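DNA polymerase III, beta subunit (Eubacterium rectale, PDB 3T0P) probably encircles DNA as a ring-shaped homodimeric sliding clamp and tethers DNA polymerases and other proteins to it, conferring processivity. Local coordinates at residues B[124-129]-B[189-194]; B[222-227]-B[233-238]; B[261-266]-B[305-310]; B[283-286]-B[291-294]. One frame throughout, in Å; residues are numbered along the deposited sequence. Where two conformers were deposited one is given.

Contact 1 of 4, residues B[124-129]-B[189-194]; sequences RNESIV and DSKKVV
Glu126 OE1 is held by two donors of segment 189-194. The ammonium group of Lys191 reaches it from the anti side, with NZ 3.2 Å from OE1 in a salt bridge, while the backbone N of Asp189 comes in on the syn side at 3.1 Å from OE1. The same N-H is shared with the other carboxylate oxygen, Glu126 OE2, also at 3.1 Å from Asp189 N. This fork is uneven: the bond to OE2 is the straighter (160° at the hydrogen) and that to OE1 the more bent (141°). With CG anti to the backbone N (chi1 -171°) and the chain extended beyond it, the glutamate spans the gap. Lys191 runs past it in the reverse sense, so that NZ also lies 3.5 Å from Glu126 CB; this lysine was modelled in two conformers, and the bridge belongs to the one described. Asp189 OD2 stands 3.7 Å from Glu126 OE1, a like-charge approach that the ammonium would probably offset. A glutamine here would probably weaken the hold on Lys191, leaving its charge without a mate. Ile128 pairs through its backbone with Ile217, and Lys191 with Ile162. The bonds thus tie the approach to strand 127-131 to strand 187-196, the outer strands of two sheets of this chain, in a fold consistent with the DNA clamp.

Contact 2 of 4, residues B[222-227]-B[233-238]; sequences NHIVFE and VVSRLI
Leu237 lies over the start of strand 223-228, crossing from Asn222 to Ile224. Its CB sits 3.7 Å from Asn222 O, the carbonyl that also accepts the Leu237 N-H, and CG stays beside the same group. Chi2, at 168°, then places the two methyls: CD1 touches the backbone at His223 N (3.6 Å), and CD2 packs on Ile224 CG2 (3.8 Å), the two side chains crossing nearly at right angles. An alanine in this position would probably open a gap beside Ile224 CG2 and strip the apolar cover from the His223 backbone. Asn222 O is met by Leu237 N at 3.0 Å from well above the carbonyl plane, a more bent bond than the four regular ones pairing Ile224 with Ser235 and Phe226 with Val233. Along the antiparallel hairpin, Val225 and Val234 lie side by side, pointing the same way, CG2 to CG2 4.1 Å. Ser235 OG bonds to Arg236 O and to Thr199. Strand 231-236 is flanked by 223-228 and by 52-58, linking the hairpin to the N-terminal domain. Phe226 and Val233 face Ile203 of helix 197-206, and Leu237 rests on Val193 of strand 187-196.

Contact 3 of 4, residues B[261-266]-B[305-310]; sequences KRELLD and EDIDID
Apolar packing joins Ile307 to the first turns of the helix. Its CD1 presses against the helix backbone, 3.8 Å from Leu264 CA, and meets Leu264 CD1 at 4.1 Å, the two side chains crossing almost perpendicularly. CG1 beside the backbone N (chi1 -52°) leaves the other branch, CG2, to lie along Glu263, whose extended chain passes it in the opposite sense until OE1 stands 3.4 Å from Ile307 CG2. Water-mediated bonds take over at that carboxylate. One water donates to Glu263 OE1 at 2.7 Å and accepts from Asp308 N at 3.1 Å. A second water donates to Asp308 O, its oxygen 2.6 Å away, and more weakly to Glu263 OE1. Charged partners lie further out: Glu305 forms a salt bridge with Arg270, and Asp308 with Lys103 of the second subunit, where Glu305 also pairs its strand with one of that chain and carries the sheet across the interface. Helix 261-272 therefore packs on strand 302-308, which the second subunit's strand extends, by Ile307 CD1 against Leu264. Direct contact is thus apolar, whereas between these segments the Glu263 carboxylate reaches the polar backbone atoms of Asp308 through water.

Contact 4 of 4, residues B[283-286]-B[291-294]; sequences IIMN and NMEL
The amide of Asn286 and the carboxylate of Glu293 stand on the same face of the hairpin, yet meet only at their roots, CB to CB 4.2 Å. A water donates to Asn286 OD1 at 2.8 Å and to Glu293 O, although other acceptors compete for its protons; Asn286 was modelled in two conformers, one being described. The flat peptide groups pair more directly: Asn286 N donates to Glu293 O at 2.7 Å and Glu293 N to Asn286 O at 2.9 Å. Asn286 O also accepts from a second water, which in turn takes a hydrogen from Asn291 ND2. On the other face the side chains are apolar. Met285 is extended beyond CG, and its selenium lies 3.9 Å from CE of Met292, likewise a selenomethionine, whose chain bends at its last torsion (chi3 -71°). Leu294 CD2 touches both Ile283 CD1 (3.9 Å) and Met285 CG (4.2 Å). Met285 and Leu294 abut Ile268 and Cys267 of helix 261-272. The two strands, antiparallel at 156°, thus form a hairpin of the C-terminal domain with two unlike sides: a mixed face with Asn286, Glu293 and water, where Ile284 packs on Met317, and an apolar layer of selenomethionine, isoleucine and leucine side chains against the helix.

Overall arrangement
From the N terminus, contact 1 is the first to open, at residues 124-129, and closes the long loop that returns at 189-194, joining the residues around the start of strand 127-131 to strand 187-196, outer strands of two sheets. Contact 2 follows in series as a short hairpin. It touches contact 1 through the Arg124–Glu227 salt bridge and a probable bond from Ile238 N to Val194 O, so the two contacts adjoin. Well away, with centres about 41 Å from contact 2, contact 3 closes 261-266 on 305-310 in the C-terminal domain. Contact 4, the hairpin 283-286/291-294, is nested inside that loop; strand 291-297 neighbours 302-308, so both contacts reach one sheet, with helix 261-272 packed on it.

Contact 1 of 4, residues B[124-129]-B[189-194]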
loop_
_atom_site.group_PDB
_atom_site.type_symbol
_atom_site.label_atom_id
_atom_site.label_comp_id
_atom_site.label_asym_id
_atom_site.label_seq_id
_atom_site.Cartn_x
_atom_site.Cartn_y
_atom_site.Cartn_z
ATOM N N ARG B 124 -11.635 -29.130 -25.776
ATOM C CA ARG B 124 -10.891 -28.083 -26.457
ATOM C C ARG B 124 -11.156 -28.152 -27.945
ATOM O O ARG B 124 -10.639 -29.034 -28.638
ATOM C CB ARG B 124 -9.393 -28.193 -26.152
ATOM C CG ARG B 124 -9.011 -27.566 -24.826
ATOM C CD ARG B 124 -7.805 -28.259 -24.220
ATOM N NE ARG B 124 -7.270 -27.551 -23.054
ATOM C CZ ARG B 124 -7.795 -27.592 -21.831
ATOM N NH1 ARG B 124 -8.914 -28.270 -21.601
ATOM N NH2 ARG B 124 -7.217 -26.940 -20.833
ATOM N N ASN B 125 -11.994 -27.236 -28.430
ATOM C CA ASN B 125 -12.323 -27.161 -29.832
ATOM C C ASN B 125 -11.419 -26.108 -30.445
ATOM O O ASN B 125 -10.187 -26.247 -30.406
ATOM C CB ASN B 125 -13.826 -26.877 -30.025
ATOM C CG ASN B 125 -14.719 -27.916 -29.375
ATOM O OD1 ASN B 125 -14.472 -29.134 -29.454
ATOM N ND2 ASN B 125 -15.761 -27.448 -28.693
ATOM N N GLU B 126 -12.028 -25.078 -31.016
ATOM C CA GLU B 126 -11.365 -23.959 -31.649
ATOM C C GLU B 126 -10.635 -23.137 -30.576
ATOM O O GLU B 126 -11.188 -22.895 -29.503
ATOM C CB GLU B 126 -12.412 -23.125 -32.397
ATOM C CG GLU B 126 -11.840 -22.040 -33.287
ATOM C CD GLU B 126 -12.862 -21.278 -34.117
ATOM O OE1 GLU B 126 -13.889 -20.837 -33.551
ATOM O OE2 GLU B 126 -12.628 -21.116 -35.336
ATOM N N SER B 127 -9.382 -22.781 -30.854
ATOM C CA SER B 127 -8.497 -22.000 -29.985
ATOM C C SER B 127 -8.341 -20.589 -30.504
ATOM O O SER B 127 -8.259 -20.386 -31.712
ATOM C CB SER B 127 -7.124 -22.650 -29.914
ATOM O OG SER B 127 -6.641 -22.829 -31.234
ATOM N N ILE B 128 -8.287 -19.626 -29.604
ATOM C CA ILE B 128 -8.087 -18.217 -29.908
ATOM C C ILE B 128 -6.756 -17.811 -29.254
ATOM O O ILE B 128 -6.568 -18.042 -28.068
ATOM C CB ILE B 128 -9.300 -17.379 -29.402
ATOM C CG1 ILE B 128 -10.582 -17.711 -30.197
ATOM C CG2 ILE B 128 -9.027 -15.880 -29.451
ATOM C CD1 ILE B 128 -11.579 -18.749 -29.504
ATOM N N VAL B 129 -5.847 -17.197 -30.010
ATOM C CA VAL B 129 -4.586 -16.740 -29.446
ATOM C C VAL B 129 -4.544 -15.190 -29.340
ATOM O O VAL B 129 -4.724 -14.492 -30.322
ATOM C CB VAL B 129 -3.371 -17.264 -30.246
ATOM C CG1 VAL B 129 -2.069 -16.764 -29.628
ATOM C CG2 VAL B 129 -3.376 -18.778 -30.321
ATOM N N ASP B 189 -14.644 -18.831 -35.855
ATOM C CA ASP B 189 -16.091 -18.994 -35.882
ATOM C C ASP B 189 -16.708 -17.985 -34.940
ATOM O O ASP B 189 -16.055 -17.564 -33.980
ATOM C CB ASP B 189 -16.525 -20.414 -35.472
ATOM C CG ASP B 189 -16.096 -21.535 -36.399
ATOM O OD1 ASP B 189 -15.838 -21.255 -37.598
ATOM O OD2 ASP B 189 -16.029 -22.693 -35.930
ATOM N N SER B 190 -17.950 -17.581 -35.217
ATOM C CA SER B 190 -18.654 -16.639 -34.375
ATOM C C SER B 190 -18.860 -17.223 -32.975
ATOM O O SER B 190 -19.157 -18.410 -32.824
ATOM C CB SER B 190 -19.979 -16.243 -35.000
ATOM O OG SER B 190 -19.707 -15.463 -36.150
ATOM N N LYS B 191 -18.652 -16.377 -31.974
ATOM C CA LYS B 191 -18.803 -16.712 -30.559
ATOM C C LYS B 191 -19.235 -15.465 -29.820
ATOM O O LYS B 191 -18.760 -14.381 -30.147
ATOM C CB LYS B 191 -17.495 -17.292 -29.976
ATOM C CG LYS B 191 -17.531 -18.804 -29.849
ATOM C CD LYS B 191 -16.147 -19.418 -29.962
ATOM C CE LYS B 191 -16.234 -20.913 -30.106
ATOM N NZ LYS B 191 -14.952 -21.483 -30.571
ATOM N N LYS B 192 -20.150 -15.612 -28.857
ATOM C CA LYS B 192 -20.693 -14.538 -28.030
ATOM C C LYS B 192 -20.940 -15.110 -26.633
ATOM O O LYS B 192 -21.857 -15.903 -26.447
ATOM C CB LYS B 192 -21.989 -14.010 -28.687
ATOM C CG LYS B 192 -22.269 -12.546 -28.445
ATOM C CD LYS B 192 -23.660 -12.151 -28.938
ATOM C CE LYS B 192 -24.092 -10.829 -28.341
ATOM N NZ LYS B 192 -25.319 -10.268 -28.993
ATOM N N VAL B 193 -20.080 -14.776 -25.672
ATOM C CA VAL B 193 -20.163 -15.288 -24.299
ATOM C C VAL B 193 -19.970 -14.165 -23.273
ATOM O O VAL B 193 -19.386 -13.120 -23.583
ATOM C CB VAL B 193 -19.158 -16.439 -24.031
ATOM C CG1 VAL B 193 -19.439 -17.640 -24.934
ATOM C CG2 VAL B 193 -17.700 -15.976 -24.135
ATOM N N VAL B 194 -20.436 -14.403 -22.043
ATOM C CA VAL B 194 -20.304 -13.447 -20.957
ATOM C C VAL B 194 -19.449 -14.116 -19.863
ATOM O O VAL B 194 -19.852 -15.119 -19.257
ATOM C CB VAL B 194 -21.666 -12.919 -20.433
ATOM C CG1 VAL B 194 -21.466 -11.828 -19.380
ATOM C CG2 VAL B 194 -22.531 -12.396 -21.575
#

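Contact 2 of 4, residues B[222-227]-B[233-238]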
loop_
_atom_site.group_PDB
_atom_site.type_symbol
_atom_site.label_atom_id
_atom_site.label_comp_id
_atom_site.label_asym_id
_atom_site.label_seq_id
_atom_site.Cartn_x
_atom_site.Cartn_y
_atom_site.Cartn_z
ATOM N N ASN B 222 -20.360 -23.721 -21.906
ATOM C CA ASN B 222 -20.634 -23.277 -20.549
ATOM C C ASN B 222 -19.365 -22.841 -19.850
ATOM O O ASN B 222 -19.428 -22.409 -18.696
ATOM C CB ASN B 222 -21.272 -24.445 -19.766
ATOM C CG ASN B 222 -22.149 -25.351 -20.598
ATOM O OD1 ASN B 222 -21.766 -26.480 -20.940
ATOM N ND2 ASN B 222 -23.323 -24.857 -20.980
ATOM N N HIS B 223 -18.205 -22.994 -20.532
ATOM C CA HIS B 223 -16.892 -22.707 -19.970
ATOM C C HIS B 223 -15.959 -21.935 -20.900
ATOM O O HIS B 223 -16.075 -21.988 -22.125
ATOM C CB HIS B 223 -16.204 -24.023 -19.581
ATOM C CG HIS B 223 -16.942 -24.784 -18.524
ATOM N ND1 HIS B 223 -16.735 -24.535 -17.182
ATOM C CD2 HIS B 223 -17.912 -25.715 -18.649
ATOM C CE1 HIS B 223 -17.562 -25.342 -16.535
ATOM N NE2 HIS B 223 -18.289 -26.066 -17.378
ATOM N N ILE B 224 -15.037 -21.197 -20.279
ATOM C CA ILE B 224 -13.947 -20.500 -20.943
ATOM C C ILE B 224 -12.668 -21.013 -20.274
ATOM O O ILE B 224 -12.637 -21.166 -19.056
ATOM C CB ILE B 224 -14.065 -18.962 -20.964
ATOM C CG1 ILE B 224 -12.936 -18.338 -21.832
ATOM C CG2 ILE B 224 -14.132 -18.351 -19.539
ATOM C CD1 ILE B 224 -13.238 -16.869 -22.335
ATOM N N VAL B 225 -11.651 -21.330 -21.078
ATOM C CA VAL B 225 -10.349 -21.833 -20.634
ATOM C C VAL B 225 -9.262 -20.902 -21.178
ATOM O O VAL B 225 -9.279 -20.545 -22.350
ATOM C CB VAL B 225 -10.131 -23.315 -21.075
ATOM C CG1 VAL B 225 -8.753 -23.839 -20.658
ATOM C CG2 VAL B 225 -11.251 -24.226 -20.558
ATOM N N PHE B 226 -8.351 -20.479 -20.302
ATOM C CA PHE B 226 -7.182 -19.669 -20.608
ATOM C C PHE B 226 -5.953 -20.482 -20.295
ATOM O O PHE B 226 -5.842 -20.972 -19.181
ATOM C CB PHE B 226 -7.153 -18.378 -19.761
ATOM C CG PHE B 226 -8.338 -17.470 -19.904
ATOM C CD1 PHE B 226 -9.475 -17.655 -19.120
ATOM C CD2 PHE B 226 -8.301 -16.387 -20.771
ATOM C CE1 PHE B 226 -10.568 -16.800 -19.244
ATOM C CE2 PHE B 226 -9.389 -15.534 -20.884
ATOM C CZ PHE B 226 -10.519 -15.754 -20.128
ATOM N N GLU B 227 -5.040 -20.649 -21.260
ATOM C CA GLU B 227 -3.766 -21.336 -21.023
ATOM C C GLU B 227 -2.622 -20.393 -21.296
ATOM O O GLU B 227 -2.618 -19.722 -22.313
ATOM C CB GLU B 227 -3.575 -22.587 -21.877
ATOM C CG GLU B 227 -4.767 -23.498 -22.023
ATOM C CD GLU B 227 -4.320 -24.763 -22.721
ATOM O OE1 GLU B 227 -3.717 -24.654 -23.812
ATOM O OE2 GLU B 227 -4.434 -25.844 -22.104
ATOM N N VAL B 233 -6.541 -21.752 -16.496
ATOM C CA VAL B 233 -7.616 -21.075 -15.807
ATOM C C VAL B 233 -8.876 -21.540 -16.467
ATOM O O VAL B 233 -8.963 -21.503 -17.703
ATOM C CB VAL B 233 -7.458 -19.543 -15.827
ATOM C CG1 VAL B 233 -8.693 -18.873 -15.259
ATOM C CG2 VAL B 233 -6.213 -19.107 -15.057
ATOM N N VAL B 234 -9.826 -22.059 -15.660
ATOM C CA VAL B 234 -11.129 -22.513 -16.140
ATOM C C VAL B 234 -12.244 -21.740 -15.424
ATOM O O VAL B 234 -12.244 -21.639 -14.203
ATOM C CB VAL B 234 -11.296 -24.034 -15.991
ATOM C CG1 VAL B 234 -12.646 -24.488 -16.565
ATOM C CG2 VAL B 234 -10.146 -24.770 -16.671
ATOM N N SER B 235 -13.184 -21.191 -16.180
ATOM C CA SER B 235 -14.268 -20.426 -15.589
ATOM C C SER B 235 -15.586 -20.768 -16.203
ATOM O O SER B 235 -15.675 -20.987 -17.414
ATOM C CB SER B 235 -14.005 -18.930 -15.739
ATOM O OG SER B 235 -15.082 -18.115 -15.299
ATOM N N ARG B 236 -16.644 -20.792 -15.366
ATOM C CA ARG B 236 -18.024 -20.932 -15.827
ATOM C C ARG B 236 -18.392 -19.657 -16.571
ATOM O O ARG B 236 -17.760 -18.637 -16.348
ATOM C CB ARG B 236 -18.970 -21.134 -14.653
ATOM C CG ARG B 236 -18.901 -22.501 -13.963
ATOM C CD ARG B 236 -20.162 -22.797 -13.138
ATOM N NE ARG B 236 -20.681 -21.613 -12.436
ATOM C CZ ARG B 236 -20.801 -21.498 -11.113
ATOM N NH1 ARG B 236 -20.480 -22.513 -10.317
ATOM N NH2 ARG B 236 -21.263 -20.373 -10.579
ATOM N N LEU B 237 -19.360 -19.709 -17.478
ATOM C CA LEU B 237 -19.814 -18.536 -18.206
ATOM C C LEU B 237 -21.180 -18.113 -17.665
ATOM O O LEU B 237 -21.878 -18.932 -17.084
ATOM C CB LEU B 237 -19.902 -18.857 -19.713
ATOM C CG LEU B 237 -18.584 -19.112 -20.428
ATOM C CD1 LEU B 237 -18.844 -19.686 -21.796
ATOM C CD2 LEU B 237 -17.730 -17.834 -20.513
ATOM N N ILE B 238 -21.568 -16.846 -17.849
ATOM C CA ILE B 238 -22.883 -16.378 -17.390
ATOM C C ILE B 238 -23.933 -16.688 -18.472
ATOM O O ILE B 238 -23.745 -16.329 -19.640
ATOM C CB ILE B 238 -22.862 -14.881 -17.011
ATOM C CG1 ILE B 238 -21.720 -14.599 -16.015
ATOM C CG2 ILE B 238 -24.232 -14.458 -16.466
ATOM C CD1 ILE B 238 -21.457 -13.157 -15.703
#

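Contact 3 of 4, residues B[261-266]-B[305-310]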
loop_
_atom_site.group_PDB
_atom_site.type_symbol
_atom_site.label_atom_id
_atom_site.label_comp_id
_atom_site.label_asym_id
_atom_site.label_seq_id
_atom_site.Cartn_x
_atom_site.Cartn_y
_atom_site.Cartn_z
ATOM N N LYS B 261 -6.652 14.745 -23.900
ATOM C CA LYS B 261 -7.037 13.697 -22.953
ATOM C C LYS B 261 -6.480 13.974 -21.534
ATOM O O LYS B 261 -7.238 13.936 -20.562
ATOM C CB LYS B 261 -6.577 12.319 -23.492
ATOM C CG LYS B 261 -6.984 11.051 -22.684
ATOM C CD LYS B 261 -6.149 10.767 -21.391
ATOM C CE LYS B 261 -4.630 10.843 -21.519
ATOM N NZ LYS B 261 -4.075 9.930 -22.566
ATOM N N ARG B 262 -5.194 14.258 -21.418
ATOM C CA ARG B 262 -4.551 14.521 -20.118
ATOM C C ARG B 262 -5.133 15.766 -19.436
ATOM O O ARG B 262 -5.384 15.713 -18.232
ATOM C CB ARG B 262 -3.011 14.654 -20.278
ATOM C CG ARG B 262 -2.160 14.953 -19.005
ATOM C CD ARG B 262 -2.309 13.951 -17.864
ATOM N NE ARG B 262 -2.218 12.557 -18.308
ATOM C CZ ARG B 262 -2.423 11.502 -17.525
ATOM N NH1 ARG B 262 -2.709 11.667 -16.237
ATOM N NH2 ARG B 262 -2.347 10.276 -18.023
ATOM N N GLU B 263 -5.373 16.868 -20.180
ATOM C CA GLU B 263 -5.948 18.079 -19.577
ATOM C C GLU B 263 -7.358 17.815 -19.034
ATOM O O GLU B 263 -7.681 18.304 -17.951
ATOM C CB GLU B 263 -6.002 19.252 -20.555
ATOM C CG GLU B 263 -4.666 19.904 -20.865
ATOM C CD GLU B 263 -4.716 20.972 -21.951
ATOM O OE1 GLU B 263 -5.780 21.614 -22.115
ATOM O OE2 GLU B 263 -3.689 21.164 -22.644
ATOM N N LEU B 264 -8.192 17.054 -19.783
ATOM C CA LEU B 264 -9.548 16.736 -19.348
ATOM C C LEU B 264 -9.490 15.850 -18.083
ATOM O O LEU B 264 -10.119 16.170 -17.064
ATOM C CB LEU B 264 -10.373 16.066 -20.478
ATOM C CG LEU B 264 -11.846 15.777 -20.114
ATOM C CD1 LEU B 264 -12.584 17.056 -19.669
ATOM C CD2 LEU B 264 -12.582 15.106 -21.277
ATOM N N LEU B 265 -8.696 14.787 -18.133
ATOM C CA LEU B 265 -8.490 13.886 -16.991
ATOM C C LEU B 265 -8.000 14.658 -15.751
ATOM O O LEU B 265 -8.607 14.518 -14.669
ATOM C CB LEU B 265 -7.488 12.752 -17.353
ATOM C CG LEU B 265 -7.103 11.775 -16.218
ATOM C CD1 LEU B 265 -8.369 11.180 -15.520
ATOM C CD2 LEU B 265 -6.203 10.676 -16.738
ATOM N N ASP B 266 -6.958 15.493 -15.902
ATOM C CA ASP B 266 -6.441 16.253 -14.724
ATOM C C ASP B 266 -7.481 17.207 -14.124
ATOM O O ASP B 266 -7.556 17.350 -12.904
ATOM C CB ASP B 266 -5.177 17.027 -15.077
ATOM C CG ASP B 266 -3.960 16.126 -15.258
ATOM O OD1 ASP B 266 -4.076 14.887 -14.987
ATOM O OD2 ASP B 266 -2.900 16.641 -15.707
ATOM N N GLU B 305 -12.867 25.740 -14.099
ATOM C CA GLU B 305 -11.713 25.502 -14.968
ATOM C C GLU B 305 -12.100 25.632 -16.437
ATOM O O GLU B 305 -13.152 25.143 -16.825
ATOM C CB GLU B 305 -11.110 24.088 -14.723
ATOM C CG GLU B 305 -9.804 23.883 -15.482
ATOM C CD GLU B 305 -8.856 22.789 -15.017
ATOM O OE1 GLU B 305 -9.048 22.251 -13.897
ATOM O OE2 GLU B 305 -7.926 22.458 -15.793
ATOM N N ASP B 306 -11.207 26.208 -17.255
ATOM C CA ASP B 306 -11.389 26.346 -18.701
ATOM C C ASP B 306 -10.375 25.489 -19.441
ATOM O O ASP B 306 -9.213 25.490 -19.094
ATOM C CB ASP B 306 -11.277 27.822 -19.148
ATOM C CG ASP B 306 -12.359 28.744 -18.615
ATOM O OD1 ASP B 306 -13.556 28.443 -18.821
ATOM O OD2 ASP B 306 -12.009 29.793 -18.034
ATOM N N ILE B 307 -10.817 24.743 -20.447
ATOM C CA ILE B 307 -9.939 23.925 -21.279
ATOM C C ILE B 307 -10.179 24.332 -22.726
ATOM O O ILE B 307 -11.331 24.426 -23.152
ATOM C CB ILE B 307 -10.138 22.391 -21.070
ATOM C CG1 ILE B 307 -10.057 21.997 -19.572
ATOM C CG2 ILE B 307 -9.124 21.573 -21.911
ATOM C CD1 ILE B 307 -10.303 20.468 -19.303
ATOM N N ASP B 308 -9.093 24.573 -23.478
ATOM C CA ASP B 308 -9.150 24.870 -24.911
ATOM C C ASP B 308 -9.620 23.629 -25.672
ATOM O O ASP B 308 -9.107 22.538 -25.435
ATOM C CB ASP B 308 -7.759 25.283 -25.431
ATOM C CG ASP B 308 -7.223 26.619 -24.970
ATOM O OD1 ASP B 308 -7.985 27.385 -24.328
ATOM O OD2 ASP B 308 -6.048 26.918 -25.274
ATOM N N ILE B 309 -10.605 23.783 -26.562
ATOM C CA ILE B 309 -11.132 22.663 -27.363
ATOM C C ILE B 309 -11.324 23.108 -28.803
ATOM O O ILE B 309 -11.292 24.308 -29.106
ATOM C CB ILE B 309 -12.485 22.104 -26.793
ATOM C CG1 ILE B 309 -13.611 23.153 -26.871
ATOM C CG2 ILE B 309 -12.319 21.528 -25.374
ATOM C CD1 ILE B 309 -14.964 22.659 -26.609
ATOM N N ASP B 310 -11.602 22.135 -29.672
ATOM C CA ASP B 310 -12.038 22.355 -31.045
ATOM C C ASP B 310 -13.437 21.754 -31.092
ATOM O O ASP B 310 -13.587 20.548 -30.922
ATOM C CB ASP B 310 -11.072 21.764 -32.091
HETATM O O HOH W 1 -7.281 20.744 -25.072
HETATM O O HOH W 2 -6.238 24.291 -22.213
#

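Contact 4 of 4, residues B[283-286]-B[291-294]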
loop_
_atom_site.group_PDB
_atom_site.type_symbol
_atom_site.label_atom_id
_atom_site.label_comp_id
_atom_site.label_asym_id
_atom_site.label_seq_id
_atom_site.Cartn_x
_atom_site.Cartn_y
_atom_site.Cartn_z
ATOM N N ILE B 283 -20.129 16.962 -12.194
ATOM C CA ILE B 283 -19.258 17.954 -12.797
ATOM C C ILE B 283 -20.099 18.544 -13.965
ATOM O O ILE B 283 -20.727 17.771 -14.703
ATOM C CB ILE B 283 -17.863 17.385 -13.213
ATOM C CG1 ILE B 283 -16.959 18.540 -13.675
ATOM C CG2 ILE B 283 -17.973 16.259 -14.277
ATOM C CD1 ILE B 283 -15.608 18.392 -13.439
ATOM N N ILE B 284 -20.202 19.881 -14.051
ATOM C CA ILE B 284 -20.963 20.575 -15.107
ATOM C C ILE B 284 -20.008 21.055 -16.201
ATOM O O ILE B 284 -19.042 21.741 -15.887
ATOM C CB ILE B 284 -21.800 21.762 -14.567
ATOM C CG1 ILE B 284 -22.693 21.393 -13.360
ATOM C CG2 ILE B 284 -22.589 22.481 -15.686
ATOM C CD1 ILE B 284 -23.677 20.323 -13.550
HETATM N N MSE B 285 -20.267 20.676 -17.472
HETATM C CA MSE B 285 -19.495 21.126 -18.627
HETATM C C MSE B 285 -20.312 22.150 -19.445
HETATM O O MSE B 285 -21.473 21.896 -19.753
HETATM C CB MSE B 285 -19.108 19.968 -19.560
HETATM C CG MSE B 285 -18.166 18.904 -18.968
HETATM SE SE MSE B 285 -17.937 17.471 -20.355
HETATM C CE MSE B 285 -16.648 16.282 -19.387
ATOM N N ASN B 286 -19.709 23.294 -19.773
ATOM C CA ASN B 286 -20.320 24.306 -20.637
ATOM C C ASN B 286 -19.400 24.396 -21.862
ATOM O O ASN B 286 -18.264 24.892 -21.787
ATOM C CB ASN B 286 -20.524 25.633 -19.916
ATOM C CG ASN B 286 -21.777 25.716 -19.071
ATOM O OD1 ASN B 286 -21.831 25.237 -17.940
ATOM N ND2 ASN B 286 -22.781 26.439 -19.546
ATOM N N ASN B 291 -13.811 26.549 -26.300
ATOM C CA ASN B 291 -13.685 26.428 -24.855
ATOM C C ASN B 291 -14.664 25.475 -24.204
ATOM O O ASN B 291 -15.845 25.451 -24.511
ATOM C CB ASN B 291 -13.863 27.814 -24.184
ATOM C CG ASN B 291 -13.419 27.835 -22.741
ATOM O OD1 ASN B 291 -12.223 27.843 -22.437
ATOM N ND2 ASN B 291 -14.366 27.770 -21.821
HETATM N N MSE B 292 -14.153 24.746 -23.217
HETATM C CA MSE B 292 -14.924 23.929 -22.307
HETATM C C MSE B 292 -14.702 24.479 -20.903
HETATM O O MSE B 292 -13.560 24.549 -20.428
HETATM C CB MSE B 292 -14.567 22.440 -22.371
HETATM C CG MSE B 292 -15.377 21.646 -21.375
HETATM SE SE MSE B 292 -14.833 19.785 -21.147
HETATM C CE MSE B 292 -15.437 19.051 -22.901
ATOM N N GLU B 293 -15.791 24.866 -20.252
ATOM C CA GLU B 293 -15.777 25.301 -18.868
ATOM C C GLU B 293 -16.355 24.189 -17.993
ATOM O O GLU B 293 -17.470 23.720 -18.251
ATOM C CB GLU B 293 -16.574 26.594 -18.698
ATOM C CG GLU B 293 -16.509 27.074 -17.259
ATOM C CD GLU B 293 -17.353 28.290 -16.956
ATOM O OE1 GLU B 293 -18.594 28.220 -17.116
ATOM O OE2 GLU B 293 -16.765 29.322 -16.562
ATOM N N LEU B 294 -15.604 23.788 -16.964
ATOM C CA LEU B 294 -15.980 22.764 -15.997
ATOM C C LEU B 294 -16.153 23.372 -14.628
ATOM O O LEU B 294 -15.309 24.141 -14.178
ATOM C CB LEU B 294 -14.937 21.634 -15.942
ATOM C CG LEU B 294 -14.738 20.885 -17.244
ATOM C CD1 LEU B 294 -13.543 21.456 -17.998
ATOM C CD2 LEU B 294 -14.523 19.424 -16.991
HETATM O O HOH W 3 -19.521 24.690 -16.439
HETATM O O HOH W 4 -17.359 27.517 -22.427
#